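Local coordinates for G-protein interacting protein 1 (Dictyostelium discoideum, PDB 5Z1N) that probably binds heterotrimeric G proteins to hold them in the cytosol during chemotaxis, and carries a phospholipid in its helical C-terminal domain, at residues L76-A88 against F138-L151. Sequence-based numbering, arbitrary orientation. Where two conformers were deposited one is given.
Sequences LDRAFRYYGVKKA and FTKVWDDLEIEDDL. With PEF (di-palmitoyl-3-sn-phosphatidylethanolamine), chain B.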
loop_
_atom_site.group_PDB
_atom_site.type_symbol
_atom_site.label_atom_id
_atom_site.label_comp_id
_atom_site.label_asym_id
_atom_site.label_seq_id
_atom_site.Cartn_x
_atom_site.Cartn_y
_atom_site.Cartn_z
ATOM N N LEU A 76 4.067 9.899 2.781
ATOM C CA LEU A 76 3.002 9.763 3.763
ATOM C C LEU A 76 3.521 10.129 5.145
ATOM O O LEU A 76 2.884 10.906 5.872
ATOM C CB LEU A 76 2.437 8.344 3.736
ATOM C CG LEU A 76 1.638 7.991 2.476
ATOM C CD1 LEU A 76 1.342 6.504 2.432
ATOM C CD2 LEU A 76 0.344 8.794 2.413
ATOM N N ASP A 77 4.725 9.650 5.484
ATOM C CA ASP A 77 5.319 10.013 6.764
ATOM C C ASP A 77 5.431 11.524 6.885
ATOM O O ASP A 77 5.006 12.111 7.889
ATOM C CB ASP A 77 6.682 9.346 6.926
ATOM C CG ASP A 77 7.258 9.539 8.315
ATOM O OD1 ASP A 77 8.418 9.988 8.414
ATOM O OD2 ASP A 77 6.546 9.256 9.303
ATOM N N ARG A 78 5.931 12.180 5.829
ATOM C CA ARG A 78 6.044 13.633 5.864
ATOM C C ARG A 78 4.686 14.260 6.130
ATOM O O ARG A 78 4.538 15.096 7.032
ATOM C CB ARG A 78 6.628 14.152 4.548
ATOM C CG ARG A 78 8.055 13.709 4.281
ATOM C CD ARG A 78 8.602 14.388 3.042
ATOM N NE ARG A 78 9.973 13.985 2.747
ATOM C CZ ARG A 78 10.613 14.299 1.628
ATOM N NH1 ARG A 78 10.004 15.022 0.695
ATOM N NH2 ARG A 78 11.861 13.891 1.438
ATOM N N ALA A 79 3.664 13.817 5.390
ATOM C CA ALA A 79 2.350 14.408 5.578
ATOM C C ALA A 79 1.809 14.074 6.955
ATOM O O ALA A 79 1.136 14.905 7.579
ATOM C CB ALA A 79 1.392 13.935 4.489
ATOM N N PHE A 80 2.130 12.883 7.462
ATOM C CA PHE A 80 1.624 12.527 8.773
ATOM C C PHE A 80 2.223 13.403 9.859
ATOM O O PHE A 80 1.629 13.517 10.936
ATOM C CB PHE A 80 1.886 11.056 9.081
ATOM C CG PHE A 80 1.257 10.600 10.364
ATOM C CD1 PHE A 80 -0.119 10.500 10.474
ATOM C CD2 PHE A 80 2.039 10.300 11.470
ATOM C CE1 PHE A 80 -0.707 10.096 11.661
ATOM C CE2 PHE A 80 1.456 9.893 12.659
ATOM C CZ PHE A 80 0.084 9.792 12.754
ATOM N N ARG A 81 3.367 14.046 9.595
ATOM C CA ARG A 81 3.901 14.976 10.587
ATOM C C ARG A 81 2.920 16.111 10.852
ATOM O O ARG A 81 2.894 16.668 11.957
ATOM C CB ARG A 81 5.258 15.519 10.130
ATOM C CG ARG A 81 5.889 16.543 11.079
ATOM C CD ARG A 81 5.608 17.964 10.614
ATOM N NE ARG A 81 6.207 18.985 11.469
ATOM C CZ ARG A 81 5.605 19.512 12.529
ATOM N NH1 ARG A 81 6.221 20.441 13.248
ATOM N NH2 ARG A 81 4.392 19.106 12.877
ATOM N N TYR A 82 2.091 16.451 9.866
ATOM C CA TYR A 82 1.117 17.524 9.998
ATOM C C TYR A 82 -0.293 17.013 10.250
ATOM O O TYR A 82 -1.228 17.819 10.304
ATOM C CB TYR A 82 1.136 18.410 8.747
ATOM C CG TYR A 82 2.510 18.949 8.430
ATOM C CD1 TYR A 82 3.010 20.063 9.094
ATOM C CD2 TYR A 82 3.321 18.327 7.487
ATOM C CE1 TYR A 82 4.278 20.555 8.812
ATOM C CE2 TYR A 82 4.584 18.809 7.198
ATOM C CZ TYR A 82 5.059 19.921 7.864
ATOM O OH TYR A 82 6.320 20.392 7.578
ATOM N N TYR A 83 -0.472 15.704 10.407
ATOM C CA TYR A 83 -1.797 15.166 10.686
ATOM C C TYR A 83 -2.287 15.673 12.034
ATOM O O TYR A 83 -1.641 15.453 13.064
ATOM C CB TYR A 83 -1.771 13.639 10.665
ATOM C CG TYR A 83 -3.104 13.004 11.005
ATOM C CD1 TYR A 83 -4.160 13.036 10.105
ATOM C CD2 TYR A 83 -3.307 12.376 12.228
ATOM C CE1 TYR A 83 -5.386 12.457 10.414
ATOM C CE2 TYR A 83 -4.526 11.794 12.545
ATOM C CZ TYR A 83 -5.559 11.839 11.636
ATOM O OH TYR A 83 -6.766 11.262 11.950
ATOM N N GLY A 84 -3.423 16.365 12.022
ATOM C CA GLY A 84 -3.994 16.927 13.224
ATOM C C GLY A 84 -3.658 18.380 13.473
ATOM O O GLY A 84 -4.298 19.002 14.326
ATOM N N VAL A 85 -2.679 18.943 12.766
ATOM C CA VAL A 85 -2.341 20.356 12.913
ATOM C C VAL A 85 -2.521 21.149 11.628
ATOM O O VAL A 85 -2.518 22.389 11.682
ATOM C CB VAL A 85 -0.907 20.549 13.460
ATOM C CG1 VAL A 85 -0.821 20.073 14.905
ATOM C CG2 VAL A 85 0.107 19.823 12.598
ATOM N N LYS A 86 -2.673 20.494 10.479
ATOM C CA LYS A 86 -2.995 21.161 9.226
ATOM C C LYS A 86 -4.113 20.404 8.526
ATOM O O LYS A 86 -4.250 19.187 8.683
ATOM C CB LYS A 86 -1.776 21.252 8.297
ATOM C CG LYS A 86 -0.699 22.215 8.767
ATOM C CD LYS A 86 0.355 22.427 7.694
ATOM C CE LYS A 86 1.383 23.461 8.122
ATOM N NZ LYS A 86 2.319 23.800 7.010
ATOM N N LYS A 87 -4.918 21.135 7.759
ATOM C CA LYS A 87 -5.962 20.506 6.964
ATOM C C LYS A 87 -5.359 19.849 5.728
ATOM O O LYS A 87 -4.274 20.213 5.265
ATOM C CB LYS A 87 -7.026 21.525 6.548
ATOM C CG LYS A 87 -7.652 22.290 7.705
ATOM C CD LYS A 87 -8.192 21.351 8.773
ATOM C CE LYS A 87 -9.325 20.484 8.243
ATOM N NZ LYS A 87 -9.787 19.495 9.262
ATOM N N ALA A 88 -6.084 18.865 5.189
ATOM C CA ALA A 88 -5.572 18.113 4.046
ATOM C C ALA A 88 -5.301 19.016 2.852
ATOM O O ALA A 88 -4.351 18.774 2.097
ATOM C CB ALA A 88 -6.551 17.001 3.665
ATOM N N PHE A 138 -6.293 9.771 0.410
ATOM C CA PHE A 138 -5.405 10.424 1.366
ATOM C C PHE A 138 -6.061 11.658 1.977
ATOM O O PHE A 138 -6.039 11.839 3.199
ATOM C CB PHE A 138 -4.077 10.786 0.692
ATOM C CG PHE A 138 -3.277 9.592 0.231
ATOM C CD1 PHE A 138 -3.515 8.329 0.755
ATOM C CD2 PHE A 138 -2.284 9.738 -0.730
ATOM C CE1 PHE A 138 -2.778 7.233 0.328
ATOM C CE2 PHE A 138 -1.547 8.648 -1.161
ATOM C CZ PHE A 138 -1.791 7.393 -0.629
ATOM N N THR A 139 -6.660 12.522 1.148
ATOM C CA THR A 139 -7.267 13.740 1.687
ATOM C C THR A 139 -8.414 13.409 2.636
ATOM O O THR A 139 -8.528 14.002 3.722
ATOM C CB THR A 139 -7.744 14.658 0.558
ATOM O OG1 THR A 139 -8.714 13.979 -0.245
ATOM C CG2 THR A 139 -6.574 15.090 -0.316
ATOM N N LYS A 140 -9.266 12.452 2.252
ATOM C CA LYS A 140 -10.326 12.015 3.156
ATOM C C LYS A 140 -9.749 11.513 4.474
ATOM O O LYS A 140 -10.254 11.845 5.549
ATOM C CB LYS A 140 -11.171 10.928 2.492
ATOM C CG LYS A 140 -12.244 10.330 3.395
ATOM C CD LYS A 140 -13.546 11.116 3.315
ATOM C CE LYS A 140 -14.578 10.590 4.308
ATOM N NZ LYS A 140 -15.741 11.515 4.418
ATOM N N VAL A 141 -8.682 10.716 4.409
ATOM C CA VAL A 141 -8.075 10.177 5.624
ATOM C C VAL A 141 -7.549 11.303 6.509
ATOM O O VAL A 141 -7.772 11.319 7.726
ATOM C CB VAL A 141 -6.962 9.177 5.258
ATOM C CG1 VAL A 141 -5.989 9.000 6.410
ATOM C CG2 VAL A 141 -7.574 7.840 4.854
ATOM N N TRP A 142 -6.861 12.273 5.907
ATOM C CA TRP A 142 -6.225 13.327 6.684
ATOM C C TRP A 142 -7.227 14.315 7.262
ATOM O O TRP A 142 -6.888 15.021 8.218
ATOM C CB TRP A 142 -5.195 14.069 5.827
ATOM C CG TRP A 142 -3.773 13.737 6.180
ATOM C CD1 TRP A 142 -2.888 14.530 6.859
ATOM C CD2 TRP A 142 -3.071 12.525 5.876
ATOM N NE1 TRP A 142 -1.682 13.888 6.990
ATOM C CE2 TRP A 142 -1.766 12.657 6.398
ATOM C CE3 TRP A 142 -3.418 11.344 5.211
ATOM C CZ2 TRP A 142 -0.809 11.652 6.278
ATOM C CZ3 TRP A 142 -2.462 10.344 5.092
ATOM C CH2 TRP A 142 -1.173 10.507 5.622
ATOM N N ASP A 143 -8.445 14.389 6.718
ATOM C CA ASP A 143 -9.422 15.349 7.227
ATOM C C ASP A 143 -10.554 14.743 8.044
ATOM O O ASP A 143 -11.044 15.397 8.967
ATOM C CB ASP A 143 -10.039 16.147 6.072
ATOM C CG ASP A 143 -9.268 17.403 5.760
ATOM O OD1 ASP A 143 -8.274 17.682 6.463
ATOM O OD2 ASP A 143 -9.655 18.118 4.816
ATOM N N ASP A 144 -10.985 13.521 7.742
ATOM C CA ASP A 144 -12.273 13.021 8.208
ATOM C C ASP A 144 -12.165 11.807 9.124
ATOM O O ASP A 144 -13.195 11.212 9.464
ATOM C CB ASP A 144 -13.168 12.691 7.007
ATOM C CG ASP A 144 -13.615 13.933 6.249
ATOM O OD1 ASP A 144 -13.412 15.053 6.765
ATOM O OD2 ASP A 144 -14.162 13.794 5.133
ATOM N N LEU A 145 -10.964 11.419 9.534
ATOM C CA LEU A 145 -10.808 10.287 10.436
ATOM C C LEU A 145 -10.825 10.745 11.888
ATOM O O LEU A 145 -10.403 11.857 12.219
ATOM C CB LEU A 145 -9.504 9.532 10.165
ATOM C CG LEU A 145 -9.431 8.560 8.989
ATOM C CD1 LEU A 145 -8.144 7.757 9.070
ATOM C CD2 LEU A 145 -10.638 7.638 8.958
ATOM N N GLU A 146 -11.320 9.871 12.756
ATOM C CA GLU A 146 -11.133 10.070 14.181
ATOM C C GLU A 146 -9.730 9.621 14.579
ATOM O O GLU A 146 -9.054 8.893 13.848
ATOM C CB GLU A 146 -12.181 9.296 14.988
ATOM C CG GLU A 146 -13.508 9.066 14.272
ATOM C CD GLU A 146 -14.396 10.295 14.251
ATOM O OE1 GLU A 146 -14.089 11.268 14.971
ATOM O OE2 GLU A 146 -15.407 10.283 13.515
ATOM N N ILE A 147 -9.293 10.071 15.759
ATOM C CA ILE A 147 -8.007 9.619 16.284
ATOM C C ILE A 147 -8.046 8.124 16.580
ATOM O O ILE A 147 -7.018 7.440 16.493
ATOM C CB ILE A 147 -7.613 10.444 17.531
ATOM C CG1 ILE A 147 -6.136 10.232 17.877
ATOM C CG2 ILE A 147 -8.507 10.109 18.723
ATOM C CD1 ILE A 147 -5.186 11.023 17.001
ATOM N N GLU A 148 -9.227 7.585 16.904
ATOM C CA GLU A 148 -9.375 6.158 17.176
ATOM C C GLU A 148 -9.214 5.292 15.931
ATOM O O GLU A 148 -9.124 4.065 16.061
ATOM C CB GLU A 148 -10.742 5.878 17.811
ATOM C CG GLU A 148 -10.795 6.093 19.316
ATOM C CD GLU A 148 -10.949 7.555 19.694
ATOM O OE1 GLU A 148 -10.519 7.927 20.809
ATOM O OE2 GLU A 148 -11.498 8.328 18.878
ATOM N N ASP A 149 -9.182 5.887 14.738
ATOM C CA ASP A 149 -9.033 5.113 13.512
ATOM C C ASP A 149 -7.587 4.719 13.231
ATOM O O ASP A 149 -7.339 3.975 12.276
ATOM C CB ASP A 149 -9.629 5.894 12.340
ATOM C CG ASP A 149 -11.127 6.110 12.501
ATOM O OD1 ASP A 149 -11.655 7.146 12.041
ATOM O OD2 ASP A 149 -11.776 5.238 13.116
ATOM N N ASP A 150 -6.639 5.212 14.029
ATOM C CA ASP A 150 -5.302 4.627 14.150
ATOM C C ASP A 150 -4.501 4.721 12.852
ATOM O O ASP A 150 -3.770 3.799 12.484
ATOM C CB ASP A 150 -5.385 3.180 14.639
ATOM C CG ASP A 150 -5.803 3.085 16.101
ATOM O OD1 ASP A 150 -5.477 4.011 16.871
ATOM O OD2 ASP A 150 -6.456 2.092 16.482
ATOM N N LEU A 151 -4.622 5.855 12.160
ATOM C CA LEU A 151 -3.642 6.185 11.131
ATOM C C LEU A 151 -2.229 6.168 11.703
ATOM O O LEU A 151 -1.269 5.823 10.999
ATOM C CB LEU A 151 -3.962 7.554 10.529
ATOM C CG LEU A 151 -3.048 8.075 9.420
ATOM C CD1 LEU A 151 -3.113 7.171 8.187
ATOM C CD2 LEU A 151 -3.429 9.501 9.073
HETATM C C2 PEF B . 6.392 -9.377 4.796
HETATM C C1 PEF B . 7.601 -9.855 4.003
HETATM N N PEF B . 13.351 -8.904 5.130
HETATM C C3 PEF B . 6.775 -8.968 6.209
HETATM C C4 PEF B . 11.637 -9.511 3.533
HETATM C C5 PEF B . 13.133 -9.376 3.780
HETATM C C10 PEF B . 4.421 -8.208 4.124
HETATM C C11 PEF B . 3.712 -7.212 3.241
HETATM C C12 PEF B . 2.716 -6.362 4.022
HETATM C C13 PEF B . 2.300 -5.192 3.136
HETATM C C14 PEF B . 1.182 -4.342 3.729
HETATM C C15 PEF B . 1.099 -3.030 2.952
HETATM C C16 PEF B . -0.072 -2.167 3.401
HETATM C C17 PEF B . 0.078 -0.727 2.918
HETATM C C18 PEF B . 0.486 -0.652 1.451
HETATM C C19 PEF B . -0.192 0.519 0.745
HETATM C C20 PEF B . -0.028 1.830 1.508
HETATM C C21 PEF B . -1.379 2.511 1.696
HETATM C C22 PEF B . -1.261 3.756 2.567
HETATM C C23 PEF B . -2.630 4.206 3.069
HETATM C C24 PEF B . -2.521 5.518 3.835
HETATM C C25 PEF B . -3.835 5.886 4.487
HETATM C C30 PEF B . 6.658 -6.508 6.444
HETATM C C31 PEF B . 7.311 -5.148 6.396
HETATM C C32 PEF B . 6.917 -4.428 5.111
HETATM C C33 PEF B . 7.569 -5.067 3.892
HETATM C C34 PEF B . 6.719 -4.843 2.646
HETATM C C35 PEF B . 7.452 -5.294 1.387
HETATM C C36 PEF B . 6.472 -5.636 0.270
HETATM C C37 PEF B . 7.146 -5.637 -1.099
HETATM C C38 PEF B . 6.196 -6.164 -2.171
HETATM C C39 PEF B . 6.074 -5.191 -3.339
HETATM C C40 PEF B . 5.160 -5.726 -4.437
HETATM C C41 PEF B . 3.743 -5.976 -3.932
HETATM C C42 PEF B . 3.061 -4.690 -3.471
HETATM C C43 PEF B . 1.590 -4.942 -3.161
HETATM C C44 PEF B . 0.898 -3.681 -2.661
HETATM C C45 PEF B . -0.599 -3.891 -2.574
HETATM O O4 PEF B . 3.806 -8.992 4.825
HETATM O O5 PEF B . 5.476 -6.625 6.726
HETATM O O2 PEF B . 5.872 -8.231 4.136
HETATM O O3 PEF B . 7.422 -7.702 6.132
HETATM O O1P PEF B . 10.028 -12.513 5.052
HETATM O O2P PEF B . 9.721 -11.243 2.768
HETATM O O3P PEF B . 8.563 -10.434 4.875
HETATM O O4P PEF B . 11.024 -10.218 4.611
HETATM P P PEF B . 9.827 -11.231 4.272
HETATM O O HOH W 1 -6.660 8.278 12.961
HETATM O O HOH W 2 -8.599 12.589 9.813
HETATM O O HOH W 3 -4.710 16.512 9.487
#
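W142 lies edge-on against the end of helix 59-81. The edge of its indole meets the backbone of L76, A79 and F80, and Y83 lies over one face. Its NE1 donates to A79 O at 3.1 Å. The donor stands above the carbonyl plane, not on a lone pair. Y82 N reaches the same oxygen from the opposite face, so two N-H groups hold A79 O, one from each side of its carbonyl plane. The benzo edge points at the backbone, where W142 CZ2 comes 3.4 Å from F80 N, and A79 CB packs beside it.

Y83 turns its ring edge to the indole face of W142 in a T-shaped stack, with planes at 85°. CG of Y83 is anti to the backbone N (chi1 178°), which carries the ring across toward L145. L151 CD2 sits over the centre of the Y83 ring, 3.8 Å from its centroid, in a CH-pi contact. The phenol OH meets two waters. One donates to it and also to E146 O; the other accepts from it and donates to V141 O.

A88 closes the far end. Its N donates to D143 OD1 at 2.8 Å, on the syn side but tilted 32° out of the carboxylate plane. A88 CB rests on W142 CB. The bent K87 chain packs its CE against D143 OD1, and NZ makes a long salt bridge to it. With an alanine at W142, A79 O would probably lose its second donor and the Y83 edge its face.

L76 CD2 lies over the face of the F138 ring in another CH-pi contact, 3.9 Å from its centroid. L76, F138 and L151 also touch one acyl chain of the phosphatidylethanolamine. The contact thus joins helices 59-81 and 135-144 of this TNFAIP8-like domain. Its apolar side suits the end of the lipid tail. On the loop side, D143 takes up A88 N, and a water joins G84 N, K86 O and W142 O, so polar backbone groups there find partners across the contact.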